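Long-range contacts in BtrN (Bacillus circulans, PDB 4M7S), which catalyses the radical S-adenosyl-L-methionine-dependent two-electron oxidation of 2-deoxy-scyllo-inosamine to amino-dideoxy-scyllo-inosose in butirosin biosynthesis, using two [4Fe-4S] clusters: residues 45-50 with 202-207; 3-8 with 49-54; 181-186 with 194-199; 55-60 with 85-90. One frame throughout, in Å; residues are numbered along the deposited sequence. Where two conformers were deposited one is given.

In the fold
All four contacts gather around one mixed sheet. Interaction 4 pairs strands 56-58 and 86-91 in its parallel half, and the side chain of H60, in one of its two conformers, comes to about 4 Å from the [4Fe-4S] cluster that takes AdoMet. Interaction 3 forms the antiparallel edge, within the domain of the second cluster, with the P186 side chain about 6 Å from that cluster; the centres of interactions 3 and 4 are about 18 Å apart. Interactions 1 and 2, about 9 Å apart between centres, share S49 and S50 and pack the end of helix 38-50 against helix 205-209 and the N-terminal segment. Interactions 2 and 4 meet where strands 7-10 and 56-58 are neighbours, as S6 O lies 2.7 Å from R56 N.

Interaction 1 (45-50 with 202-207); sequences MEQLSS and EQHISD
Q203 meets helix 38-50 through its backbone: its carbonyl O lies 3.8 Å from Q47 NE2, whose hydrogen bond goes to I200 O just upstream. H204 follows with its imidazole ring laid against the helix. Q47 CB sits over one face of the ring, toward the rim and 3.9 Å from its centroid, a CH-pi contact; the glutamine and histidine chains run antiparallel alongside one another, with amide and ring planes 26° apart. In the plane of the ring, H204 NE2 donates to S50 OG at 2.8 Å. The other ring nitrogen, ND1, accepts from S206 N (2.9 Å), also in plane, so H204 is the N-cap of helix 205-209 and its ring is fixed at both nitrogens. At I205 the backbone N donates to Q47 OE1 (2.9 Å) from above the carbonyl plane, a somewhat bent bond at 142°. The Q47 chain, extended beyond CG (chi2 175°), carries its amide that far. I205 CG2 adds a looser touch to L48 CD2. Further in, L48 and I205 both rest on I8 of strand 7-10, L48 also meets I57 of strand 56-58, and M45 turns to helix 71-81.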
loop_
_atom_site.group_PDB
_atom_site.type_symbol
_atom_site.label_atom_id
_atom_site.label_comp_id
_atom_site.label_asym_id
_atom_site.label_seq_id
_atom_site.Cartn_x
_atom_site.Cartn_y
_atom_site.Cartn_z
HETATM N N MSE A 45 2.223 -2.891 -13.941
HETATM C CA MSE A 45 2.009 -4.321 -14.162
HETATM C C MSE A 45 3.191 -4.946 -14.914
HETATM O O MSE A 45 3.640 -6.042 -14.583
HETATM C CB MSE A 45 0.696 -4.570 -14.932
HETATM C CG MSE A 45 -0.586 -4.302 -14.119
HETATM SE SE MSE A 45 -0.679 -5.377 -12.479
HETATM C CE MSE A 45 -0.117 -4.006 -11.225
ATOM N N GLU A 46 3.682 -4.242 -15.930
ATOM C CA GLU A 46 4.784 -4.734 -16.744
ATOM C C GLU A 46 6.055 -4.853 -15.927
ATOM O O GLU A 46 6.854 -5.766 -16.137
ATOM C CB GLU A 46 5.030 -3.792 -17.925
ATOM C CG GLU A 46 3.907 -3.771 -18.950
ATOM C CD GLU A 46 4.100 -2.673 -19.973
ATOM O OE1 GLU A 46 4.860 -1.717 -19.681
ATOM O OE2 GLU A 46 3.496 -2.765 -21.065
ATOM N N GLN A 47 6.258 -3.905 -15.018
ATOM C CA GLN A 47 7.455 -3.915 -14.184
ATOM C C GLN A 47 7.363 -5.029 -13.159
ATOM O O GLN A 47 8.334 -5.757 -12.936
ATOM C CB GLN A 47 7.646 -2.565 -13.484
ATOM C CG GLN A 47 7.873 -1.418 -14.459
ATOM C CD GLN A 47 7.948 -0.083 -13.753
ATOM O OE1 GLN A 47 8.091 -0.024 -12.523
ATOM N NE2 GLN A 47 7.839 0.997 -14.519
ATOM N N LEU A 48 6.188 -5.165 -12.549
ATOM C CA LEU A 48 5.977 -6.204 -11.548
ATOM C C LEU A 48 6.042 -7.564 -12.222
ATOM O O LEU A 48 6.533 -8.545 -11.648
ATOM C CB LEU A 48 4.646 -6.001 -10.800
ATOM C CG LEU A 48 4.559 -4.833 -9.815
ATOM C CD1 LEU A 48 3.180 -4.806 -9.115
ATOM C CD2 LEU A 48 5.693 -4.909 -8.770
ATOM N N SER A 49 5.572 -7.621 -13.465
ATOM C CA SER A 49 5.657 -8.865 -14.226
ATOM C C SER A 49 7.101 -9.253 -14.531
ATOM O O SER A 49 7.451 -10.431 -14.494
ATOM C CB SER A 49 4.858 -8.771 -15.531
ATOM O OG SER A 49 4.754 -10.044 -16.114
ATOM N N SER A 50 7.931 -8.263 -14.850
ATOM C CA SER A 50 9.341 -8.504 -15.163
ATOM C C SER A 50 10.109 -9.018 -13.930
ATOM O O SER A 50 11.223 -9.535 -14.041
ATOM C CB SER A 50 9.989 -7.216 -15.662
ATOM O OG SER A 50 10.117 -6.276 -14.604
ATOM N N GLU A 202 8.881 6.901 -14.722
ATOM C CA GLU A 202 10.171 7.372 -15.226
ATOM C C GLU A 202 11.289 6.356 -15.011
ATOM O O GLU A 202 12.384 6.511 -15.537
ATOM C CB GLU A 202 10.575 8.678 -14.536
ATOM C CG GLU A 202 9.473 9.708 -14.360
ATOM C CD GLU A 202 9.862 10.795 -13.366
ATOM O OE1 GLU A 202 11.071 10.922 -13.068
ATOM O OE2 GLU A 202 8.961 11.514 -12.879
ATOM N N GLN A 203 11.020 5.328 -14.221
ATOM C CA GLN A 203 12.078 4.430 -13.793
ATOM C C GLN A 203 11.479 3.130 -13.283
ATOM O O GLN A 203 10.384 3.124 -12.728
ATOM C CB GLN A 203 12.895 5.104 -12.683
ATOM C CG GLN A 203 14.103 4.331 -12.210
ATOM C CD GLN A 203 15.031 5.186 -11.365
ATOM O OE1 GLN A 203 14.582 6.071 -10.628
ATOM N NE2 GLN A 203 16.330 4.939 -11.481
ATOM N N HIS A 204 12.195 2.028 -13.484
ATOM C CA HIS A 204 11.719 0.721 -13.054
ATOM C C HIS A 204 11.635 0.643 -11.540
ATOM O O HIS A 204 12.534 1.097 -10.826
ATOM C CB HIS A 204 12.634 -0.385 -13.586
ATOM C CG HIS A 204 11.999 -1.743 -13.592
ATOM N ND1 HIS A 204 11.740 -2.449 -12.442
ATOM C CD2 HIS A 204 11.591 -2.529 -14.622
ATOM C CE1 HIS A 204 11.178 -3.606 -12.752
ATOM N NE2 HIS A 204 11.083 -3.683 -14.067
ATOM N N ILE A 205 10.552 0.060 -11.044
ATOM C CA ILE A 205 10.340 0.027 -9.610
ATOM C C ILE A 205 11.409 -0.791 -8.898
ATOM O O ILE A 205 11.682 -0.560 -7.722
ATOM C CB ILE A 205 8.941 -0.474 -9.240
ATOM C CG1 ILE A 205 8.659 -0.160 -7.760
ATOM C CG2 ILE A 205 8.797 -1.957 -9.584
ATOM C CD1 ILE A 205 7.288 -0.525 -7.306
ATOM N N SER A 206 12.034 -1.729 -9.610
ATOM C CA SER A 206 13.105 -2.493 -8.998
ATOM C C SER A 206 14.325 -1.607 -8.792
ATOM O O SER A 206 15.052 -1.750 -7.803
ATOM C CB SER A 206 13.490 -3.686 -9.871
ATOM O OG SER A 206 14.564 -4.391 -9.281
ATOM N N ASP A 207 14.570 -0.714 -9.750
ATOM C CA ASP A 207 15.703 0.205 -9.666
ATOM C C ASP A 207 15.482 1.258 -8.582
ATOM O O ASP A 207 16.428 1.718 -7.949
ATOM C CB ASP A 207 15.941 0.885 -11.014
ATOM C CG ASP A 207 16.425 -0.083 -12.078
ATOM O OD1 ASP A 207 17.149 -1.040 -11.734
ATOM O OD2 ASP A 207 16.083 0.122 -13.258
#

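Interaction 2 (3-8 with 49-54)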
loop_
_atom_site.group_PDB
_atom_site.type_symbol
_atom_site.label_atom_id
_atom_site.label_comp_id
_atom_site.label_asym_id
_atom_site.label_seq_id
_atom_site.Cartn_x
_atom_site.Cartn_y
_atom_site.Cartn_z
ATOM N N LYS A 3 16.443 -8.005 -0.523
ATOM C CA LYS A 3 15.128 -8.631 -0.644
ATOM C C LYS A 3 14.084 -7.687 -1.261
ATOM O O LYS A 3 13.929 -6.544 -0.822
ATOM C CB LYS A 3 14.671 -9.124 0.731
ATOM C CG LYS A 3 13.208 -9.505 0.824
ATOM C CD LYS A 3 12.763 -9.610 2.278
ATOM C CE LYS A 3 11.242 -9.604 2.395
ATOM N NZ LYS A 3 10.629 -8.341 1.874
ATOM N N LEU A 4 13.371 -8.165 -2.280
ATOM C CA LEU A 4 12.306 -7.378 -2.897
ATOM C C LEU A 4 11.186 -7.151 -1.886
ATOM O O LEU A 4 11.033 -7.925 -0.938
ATOM C CB LEU A 4 11.749 -8.100 -4.125
ATOM C CG LEU A 4 10.883 -7.294 -5.101
ATOM C CD1 LEU A 4 11.742 -6.298 -5.880
ATOM C CD2 LEU A 4 10.110 -8.205 -6.055
ATOM N N PHE A 5 10.403 -6.094 -2.085
ATOM C CA PHE A 5 9.232 -5.851 -1.248
ATOM C C PHE A 5 8.292 -7.055 -1.302
ATOM O O PHE A 5 8.226 -7.753 -2.312
ATOM C CB PHE A 5 8.501 -4.578 -1.687
ATOM C CG PHE A 5 8.355 -4.445 -3.180
ATOM C CD1 PHE A 5 7.287 -5.035 -3.845
ATOM C CD2 PHE A 5 9.285 -3.723 -3.915
ATOM C CE1 PHE A 5 7.161 -4.920 -5.221
ATOM C CE2 PHE A 5 9.164 -3.597 -5.286
ATOM C CZ PHE A 5 8.101 -4.201 -5.943
ATOM N N SER A 6 7.582 -7.306 -0.209
ATOM C CA SER A 6 6.672 -8.437 -0.152
ATOM C C SER A 6 5.234 -7.956 -0.332
ATOM O O SER A 6 4.339 -8.745 -0.627
ATOM C CB SER A 6 6.832 -9.190 1.170
ATOM O OG SER A 6 6.387 -8.393 2.251
HETATM N N MSE A 7 5.026 -6.652 -0.158
HETATM C CA MSE A 7 3.716 -6.026 -0.341
HETATM C C MSE A 7 3.901 -4.738 -1.128
HETATM O O MSE A 7 4.839 -3.968 -0.874
HETATM C CB MSE A 7 3.040 -5.739 1.009
HETATM C CG MSE A 7 1.904 -4.686 0.948
HETATM SE SE MSE A 7 0.222 -5.253 0.067
HETATM C CE MSE A 7 -0.578 -6.215 1.575
ATOM N N ILE A 8 3.038 -4.518 -2.112
ATOM C CA ILE A 8 3.021 -3.237 -2.800
ATOM C C ILE A 8 1.614 -2.656 -2.742
ATOM O O ILE A 8 0.637 -3.352 -3.041
ATOM C CB ILE A 8 3.528 -3.336 -4.257
ATOM C CG1 ILE A 8 3.423 -1.974 -4.946
ATOM C CG2 ILE A 8 2.756 -4.395 -5.052
ATOM C CD1 ILE A 8 4.271 -1.872 -6.188
ATOM N N SER A 49 5.572 -7.621 -13.465
ATOM C CA SER A 49 5.657 -8.865 -14.226
ATOM C C SER A 49 7.101 -9.253 -14.531
ATOM O O SER A 49 7.451 -10.431 -14.494
ATOM C CB SER A 49 4.858 -8.771 -15.531
ATOM O OG SER A 49 4.754 -10.044 -16.114
ATOM N N SER A 50 7.931 -8.263 -14.850
ATOM C CA SER A 50 9.341 -8.504 -15.163
ATOM C C SER A 50 10.109 -9.018 -13.930
ATOM O O SER A 50 11.223 -9.535 -14.041
ATOM C CB SER A 50 9.989 -7.216 -15.662
ATOM O OG SER A 50 10.117 -6.276 -14.604
ATOM N N LEU A 51 9.511 -8.868 -12.755
ATOM C CA LEU A 51 10.109 -9.355 -11.510
ATOM C C LEU A 51 9.503 -10.694 -11.078
ATOM O O LEU A 51 9.882 -11.234 -10.048
ATOM C CB LEU A 51 9.896 -8.332 -10.389
ATOM C CG LEU A 51 10.551 -6.956 -10.520
ATOM C CD1 LEU A 51 9.899 -5.950 -9.561
ATOM C CD2 LEU A 51 12.063 -7.047 -10.266
ATOM N N ASP A 52 8.559 -11.221 -11.859
ATOM C CA ASP A 52 7.777 -12.389 -11.437
ATOM C C ASP A 52 7.224 -12.185 -10.018
ATOM O O ASP A 52 7.262 -13.091 -9.181
ATOM C CB ASP A 52 8.624 -13.666 -11.508
ATOM C CG ASP A 52 7.782 -14.934 -11.481
ATOM O OD1 ASP A 52 6.542 -14.838 -11.590
ATOM O OD2 ASP A 52 8.369 -16.031 -11.362
ATOM N N PHE A 53 6.726 -10.982 -9.756
ATOM C CA PHE A 53 6.267 -10.606 -8.420
ATOM C C PHE A 53 5.213 -11.561 -7.847
ATOM O O PHE A 53 4.175 -11.807 -8.469
ATOM C CB PHE A 53 5.725 -9.183 -8.421
ATOM C CG PHE A 53 5.262 -8.725 -7.074
ATOM C CD1 PHE A 53 6.173 -8.558 -6.033
ATOM C CD2 PHE A 53 3.922 -8.474 -6.840
ATOM C CE1 PHE A 53 5.750 -8.143 -4.780
ATOM C CE2 PHE A 53 3.489 -8.063 -5.594
ATOM C CZ PHE A 53 4.400 -7.892 -4.566
ATOM N N ALA A 54 5.491 -12.090 -6.658
ATOM C CA ALA A 54 4.643 -13.110 -6.052
ATOM C C ALA A 54 4.272 -12.768 -4.616
ATOM O O ALA A 54 3.933 -13.658 -3.837
ATOM C CB ALA A 54 5.337 -14.480 -6.112
#
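F53 pushes its ring among F5, S6 and I8, and this is the dense part of the contact. F53 CE1 is 3.5 Å from F5 CE1; the two rings stand at 47° to each other with centroids 5.4 Å apart, an oblique pairing. The carbonyl O of F5 comes up in the plane of the F53 ring, at its edge, 3.5 Å from F53 CE1. I8 fills in next to the far end of the ring, its CG2 branch 3.8 Å from F53 CE2. A chi1 of -179° turns F53 CG away from the amide N and sends the ring across to the 3-8 segment. Helix 38-50 ends just ahead of it in a Schellman motif at D52, whose phi is positive, and the chain then runs on to strand 56-58, placed beside strand 7-10 in the parallel part of the mixed sheet, the radical SAM core. L48 and I82 also pack on the F53 side chain. L4 CD2 lies at the edge of the F53 ring, 4.0 Å from F53 CD1. Toward solvent the contact rests on methyls of two partly exposed leucines, L4 CD1 to L51 CD1 4.1 Å. L4 CG covers the centre of one F5 face, while W209 meets F5 edge-to-face and L51 leans on helix 205-209 at I205 and S206.

Interaction 3 (181-186 with 194-199); sequences LGNVLP and KMVMGN
N199 lays its side-chain amide across the turn at G182, and its ND2 supplies two bonds, to L181 O at 2.8 Å and to N183 OD1 at 2.9 Å. Both acceptors lie close to the N199 amide plane, and both bonds are fairly straight. The N183 amide stands almost perpendicular to that of N199, at 86°, and ND2 meets OD1 from above the N183 carbonyl plane. N199 CG is anti to the backbone N (chi1 -176°), which swings the amide over to the 181-186 segment; its OD1 accepts from G201 N, and N183 ND2 donates to Q193 OE1. G182 turns with phi 98°, letting the N199 amide lie close against it.

Further along, V184 uses both backbone groups: its N donates to G198 O, and its O accepts from M197 N at 2.8 Å, the bond almost collinear with the carbonyl. Beyond this, mostly apolar groups meet. L185 CD2 touches V196 CG2, while P186 crosses two selenomethionines at about right angles, its CD 3.6 Å from M195 CB and its CB 3.7 Å from M197 CE. F214 and F217 of helix 212-222 cover P186 and M197. The whole is an antiparallel pair at the sheet edge, joined by a long loop and broken by a classic beta bulge, M197 and G198 together facing V184; it belongs to the iron-sulfur domain of the SPASM family and leads from P186 directly into C187 at the second [4Fe-4S] cluster.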
loop_
_atom_site.group_PDB
_atom_site.type_symbol
_atom_site.label_atom_id
_atom_site.label_comp_id
_atom_site.label_asym_id
_atom_site.label_seq_id
_atom_site.Cartn_x
_atom_site.Cartn_y
_atom_site.Cartn_z
ATOM N N LEU A 181 0.040 9.242 -9.008
ATOM C CA LEU A 181 0.871 9.851 -10.038
ATOM C C LEU A 181 2.188 9.094 -10.227
ATOM O O LEU A 181 3.069 9.541 -10.963
ATOM C CB LEU A 181 1.113 11.332 -9.734
ATOM C CG LEU A 181 -0.144 12.207 -9.710
ATOM C CD1 LEU A 181 0.202 13.643 -9.360
ATOM C CD2 LEU A 181 -0.874 12.143 -11.053
ATOM N N GLY A 182 2.311 7.943 -9.572
ATOM C CA GLY A 182 3.443 7.049 -9.802
ATOM C C GLY A 182 4.590 7.133 -8.802
ATOM O O GLY A 182 5.555 6.368 -8.882
ATOM N N ASN A 183 4.506 8.064 -7.862
ATOM C CA ASN A 183 5.579 8.221 -6.881
ATOM C C ASN A 183 5.690 7.008 -5.984
ATOM O O ASN A 183 4.680 6.433 -5.567
ATOM C CB ASN A 183 5.360 9.467 -6.030
ATOM C CG ASN A 183 5.558 10.739 -6.811
ATOM O OD1 ASN A 183 6.280 10.760 -7.811
ATOM N ND2 ASN A 183 4.944 11.820 -6.346
ATOM N N VAL A 184 6.922 6.616 -5.680
ATOM C CA VAL A 184 7.141 5.461 -4.825
ATOM C C VAL A 184 7.547 5.936 -3.427
ATOM O O VAL A 184 8.491 6.716 -3.276
ATOM C CB VAL A 184 8.216 4.543 -5.415
ATOM C CG1 VAL A 184 8.397 3.292 -4.547
ATOM C CG2 VAL A 184 7.835 4.157 -6.849
ATOM N N LEU A 185 6.821 5.474 -2.412
ATOM C CA LEU A 185 7.092 5.856 -1.025
ATOM C C LEU A 185 7.501 4.594 -0.254
ATOM O O LEU A 185 7.124 3.480 -0.634
ATOM C CB LEU A 185 5.847 6.489 -0.386
ATOM C CG LEU A 185 5.057 7.492 -1.230
ATOM C CD1 LEU A 185 3.779 7.909 -0.504
ATOM C CD2 LEU A 185 5.896 8.723 -1.592
ATOM N N PRO A 186 8.261 4.763 0.841
ATOM C CA PRO A 186 8.766 3.617 1.599
ATOM C C PRO A 186 7.783 3.130 2.650
ATOM O O PRO A 186 8.073 2.140 3.314
ATOM C CB PRO A 186 10.000 4.198 2.299
ATOM C CG PRO A 186 9.625 5.609 2.557
ATOM C CD PRO A 186 8.812 6.034 1.348
ATOM N N LYS A 194 6.979 12.758 1.984
ATOM C CA LYS A 194 8.254 13.326 2.393
ATOM C C LYS A 194 9.412 12.512 1.825
ATOM O O LYS A 194 10.514 13.026 1.654
ATOM C CB LYS A 194 8.359 13.351 3.921
ATOM C CG LYS A 194 7.329 14.227 4.628
ATOM C CD LYS A 194 7.209 13.822 6.086
ATOM C CE LYS A 194 6.218 14.687 6.837
ATOM N NZ LYS A 194 6.262 14.375 8.294
HETATM N N MSE A 195 9.156 11.238 1.553
HETATM C CA MSE A 195 10.210 10.315 1.153
HETATM C C MSE A 195 9.902 9.700 -0.212
HETATM O O MSE A 195 9.745 8.490 -0.328
HETATM C CB MSE A 195 10.348 9.206 2.196
HETATM C CG MSE A 195 11.771 8.830 2.538
HETATM SE SE MSE A 195 12.822 10.358 3.150
HETATM C CE MSE A 195 11.858 10.752 4.795
ATOM N N VAL A 196 9.801 10.534 -1.241
ATOM C CA VAL A 196 9.605 10.035 -2.597
ATOM C C VAL A 196 10.920 9.415 -3.063
ATOM O O VAL A 196 11.952 10.086 -3.084
ATOM C CB VAL A 196 9.186 11.148 -3.559
ATOM C CG1 VAL A 196 9.139 10.612 -5.001
ATOM C CG2 VAL A 196 7.824 11.705 -3.151
HETATM N N MSE A 197 10.873 8.129 -3.394
HETATM C CA MSE A 197 12.071 7.369 -3.742
HETATM C C MSE A 197 12.299 7.375 -5.249
HETATM O O MSE A 197 13.408 7.158 -5.728
HETATM C CB MSE A 197 11.941 5.939 -3.216
HETATM C CG MSE A 197 11.767 5.883 -1.702
HETATM SE SE MSE A 197 13.377 6.530 -0.842
HETATM C CE MSE A 197 13.013 5.867 0.966
ATOM N N GLY A 198 11.236 7.640 -5.994
ATOM C CA GLY A 198 11.325 7.781 -7.436
ATOM C C GLY A 198 9.917 7.736 -7.989
ATOM O O GLY A 198 8.956 7.876 -7.236
ATOM N N ASN A 199 9.790 7.538 -9.297
ATOM C CA ASN A 199 8.483 7.496 -9.940
ATOM C C ASN A 199 8.511 6.413 -11.022
ATOM O O ASN A 199 9.412 6.400 -11.860
ATOM C CB ASN A 199 8.148 8.875 -10.536
ATOM C CG ASN A 199 6.747 8.934 -11.130
ATOM O OD1 ASN A 199 6.472 8.302 -12.159
ATOM N ND2 ASN A 199 5.852 9.695 -10.485
#

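Interaction 4 (55-60 with 85-90); sequences GRISFH and ARPIIY
I57 O takes the hydrogen bond of I88 N at 2.8 Å, nearly head-on to the carbonyl, and the CA of P87 adds a C-H contact to the same oxygen. The same residue's N donates to R86 O, from above the R86 carbonyl plane, and R86 N donates to G55 O. These three bonds put R56 beside R86 and I57 beside P87 in parallel register, with the short strands at 32° to each other. Past S58 the chains draw apart, and water 1 bridges the gap, accepting from F59 N and Y90 N.

On the I57 and P87 side, I57 CG2 packs on P87 CB, and F59 and P87 extend together in one direction. The F59 ring meets P87 CB and I88 O at its edge, while the I89 side chain crosses F59 at about a right angle, its CD1 3.9 Å from F59 CD2. On the other side, S58 CB comes to the edge of the Y90 ring, 3.5 Å from Y90 CE1; S58 OG is buried without a hydrogen-bonding partner. The R56 and R86 chains travel together, R56 CD 3.9 Å from R86 CD, with guanidinium planes 89° apart; the neighbouring like charges would probably repel somewhat, and R86 NH2 has a weak bond to Q110 OE1.

At the C-terminal end H60, in the conformer given of two, donates from ND1 to Y90 O at 2.9 Å, from above the carbonyl plane. Its chi1 of -179° lets the ring reach across to strand 86-91. This is a beta-alpha-beta crossover through helix 71-81, as in the partial barrels of radical SAM enzymes, and that H60 conformer touches the cluster held by C16, C20 and C23.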
loop_
_atom_site.group_PDB
_atom_site.type_symbol
_atom_site.label_atom_id
_atom_site.label_comp_id
_atom_site.label_asym_id
_atom_site.label_seq_id
_atom_site.Cartn_x
_atom_site.Cartn_y
_atom_site.Cartn_z
ATOM N N GLY A 55 4.327 -11.486 -4.264
ATOM C CA GLY A 55 3.941 -11.062 -2.931
ATOM C C GLY A 55 2.506 -10.570 -2.928
ATOM O O GLY A 55 1.716 -10.931 -3.807
ATOM N N ARG A 56 2.161 -9.737 -1.954
ATOM C CA ARG A 56 0.808 -9.185 -1.896
ATOM C C ARG A 56 0.714 -7.873 -2.657
ATOM O O ARG A 56 1.659 -7.078 -2.672
ATOM C CB ARG A 56 0.380 -8.940 -0.452
ATOM C CG ARG A 56 0.954 -9.883 0.555
ATOM C CD ARG A 56 -0.097 -10.813 1.094
ATOM N NE ARG A 56 0.320 -11.402 2.361
ATOM C CZ ARG A 56 1.215 -12.379 2.476
ATOM N NH1 ARG A 56 1.797 -12.890 1.396
ATOM N NH2 ARG A 56 1.532 -12.845 3.676
ATOM N N ILE A 57 -0.431 -7.644 -3.288
ATOM C CA ILE A 57 -0.709 -6.355 -3.903
ATOM C C ILE A 57 -2.047 -5.814 -3.391
ATOM O O ILE A 57 -3.063 -6.512 -3.435
ATOM C CB ILE A 57 -0.664 -6.424 -5.464
ATOM C CG1 ILE A 57 -1.041 -5.077 -6.089
ATOM C CG2 ILE A 57 -1.570 -7.542 -6.000
ATOM C CD1 ILE A 57 -0.618 -4.950 -7.554
ATOM N N SER A 58 -2.037 -4.593 -2.858
ATOM C CA SER A 58 -3.281 -3.913 -2.477
ATOM C C SER A 58 -3.520 -2.638 -3.301
ATOM O O SER A 58 -2.592 -2.118 -3.932
ATOM C CB SER A 58 -3.342 -3.631 -0.972
ATOM O OG SER A 58 -2.098 -3.223 -0.461
ATOM N N PHE A 59 -4.763 -2.148 -3.293
ATOM C CA PHE A 59 -5.195 -1.096 -4.218
ATOM C C PHE A 59 -5.685 0.172 -3.528
ATOM O O PHE A 59 -6.501 0.927 -4.086
ATOM C CB PHE A 59 -6.305 -1.634 -5.117
ATOM C CG PHE A 59 -5.921 -2.880 -5.844
ATOM C CD1 PHE A 59 -5.294 -2.810 -7.084
ATOM C CD2 PHE A 59 -6.155 -4.124 -5.280
ATOM C CE1 PHE A 59 -4.933 -3.956 -7.760
ATOM C CE2 PHE A 59 -5.777 -5.287 -5.948
ATOM C CZ PHE A 59 -5.173 -5.200 -7.193
ATOM N N HIS A 60 -5.148 0.424 -2.323
ATOM C CA HIS A 60 -5.630 1.454 -1.371
ATOM C C HIS A 60 -4.468 2.194 -0.676
ATOM O O HIS A 60 -3.716 1.572 0.077
ATOM C CB HIS A 60 -6.470 0.748 -0.292
ATOM C CG HIS A 60 -7.052 1.655 0.756
ATOM N ND1 HIS A 60 -8.367 1.563 1.162
ATOM C CD2 HIS A 60 -6.498 2.635 1.512
ATOM C CE1 HIS A 60 -8.605 2.462 2.101
ATOM N NE2 HIS A 60 -7.489 3.126 2.332
ATOM N N ALA A 85 0.998 -13.341 -7.634
ATOM C CA ALA A 85 0.794 -12.344 -6.578
ATOM C C ALA A 85 -0.536 -12.567 -5.866
ATOM O O ALA A 85 -1.395 -13.294 -6.363
ATOM C CB ALA A 85 0.857 -10.940 -7.136
ATOM N N ARG A 86 -0.706 -11.930 -4.708
ATOM C CA ARG A 86 -1.921 -12.090 -3.911
ATOM C C ARG A 86 -2.638 -10.758 -3.762
ATOM O O ARG A 86 -2.236 -9.923 -2.949
ATOM C CB ARG A 86 -1.576 -12.681 -2.536
ATOM C CG ARG A 86 -2.752 -12.799 -1.559
ATOM C CD ARG A 86 -2.362 -13.669 -0.366
ATOM N NE ARG A 86 -3.337 -13.596 0.720
ATOM C CZ ARG A 86 -4.408 -14.376 0.822
ATOM N NH1 ARG A 86 -5.232 -14.239 1.852
ATOM N NH2 ARG A 86 -4.654 -15.297 -0.102
ATOM N N PRO A 87 -3.692 -10.544 -4.571
ATOM C CA PRO A 87 -4.456 -9.293 -4.590
ATOM C C PRO A 87 -5.404 -9.183 -3.397
ATOM O O PRO A 87 -6.191 -10.099 -3.150
ATOM C CB PRO A 87 -5.267 -9.390 -5.899
ATOM C CG PRO A 87 -4.630 -10.527 -6.691
ATOM C CD PRO A 87 -4.124 -11.464 -5.638
ATOM N N ILE A 88 -5.314 -8.071 -2.670
ATOM C CA ILE A 88 -6.124 -7.850 -1.479
ATOM C C ILE A 88 -6.846 -6.520 -1.612
ATOM O O ILE A 88 -6.238 -5.526 -2.007
ATOM C CB ILE A 88 -5.251 -7.725 -0.218
ATOM C CG1 ILE A 88 -4.221 -8.852 -0.140
ATOM C CG2 ILE A 88 -6.131 -7.658 1.037
ATOM C CD1 ILE A 88 -4.827 -10.216 0.015
ATOM N N ILE A 89 -8.130 -6.490 -1.268
ATOM C CA ILE A 89 -8.858 -5.224 -1.225
ATOM C C ILE A 89 -9.019 -4.745 0.221
ATOM O O ILE A 89 -9.550 -5.472 1.067
ATOM C CB ILE A 89 -10.265 -5.343 -1.852
ATOM C CG1 ILE A 89 -10.176 -5.503 -3.370
ATOM C CG2 ILE A 89 -11.111 -4.101 -1.515
ATOM C CD1 ILE A 89 -9.839 -4.218 -4.088
ATOM N N TYR A 90 -8.554 -3.532 0.506
ATOM C CA TYR A 90 -8.872 -2.885 1.770
ATOM C C TYR A 90 -9.938 -1.827 1.463
ATOM O O TYR A 90 -9.698 -0.910 0.673
ATOM C CB TYR A 90 -7.630 -2.235 2.363
ATOM C CG TYR A 90 -6.525 -3.206 2.757
ATOM C CD1 TYR A 90 -5.680 -3.764 1.804
ATOM C CD2 TYR A 90 -6.318 -3.543 4.084
ATOM C CE1 TYR A 90 -4.659 -4.636 2.164
ATOM C CE2 TYR A 90 -5.299 -4.410 4.457
ATOM C CZ TYR A 90 -4.478 -4.953 3.493
ATOM O OH TYR A 90 -3.469 -5.817 3.859
HETATM O O HOH W 1 -7.143 -2.081 -1.556
#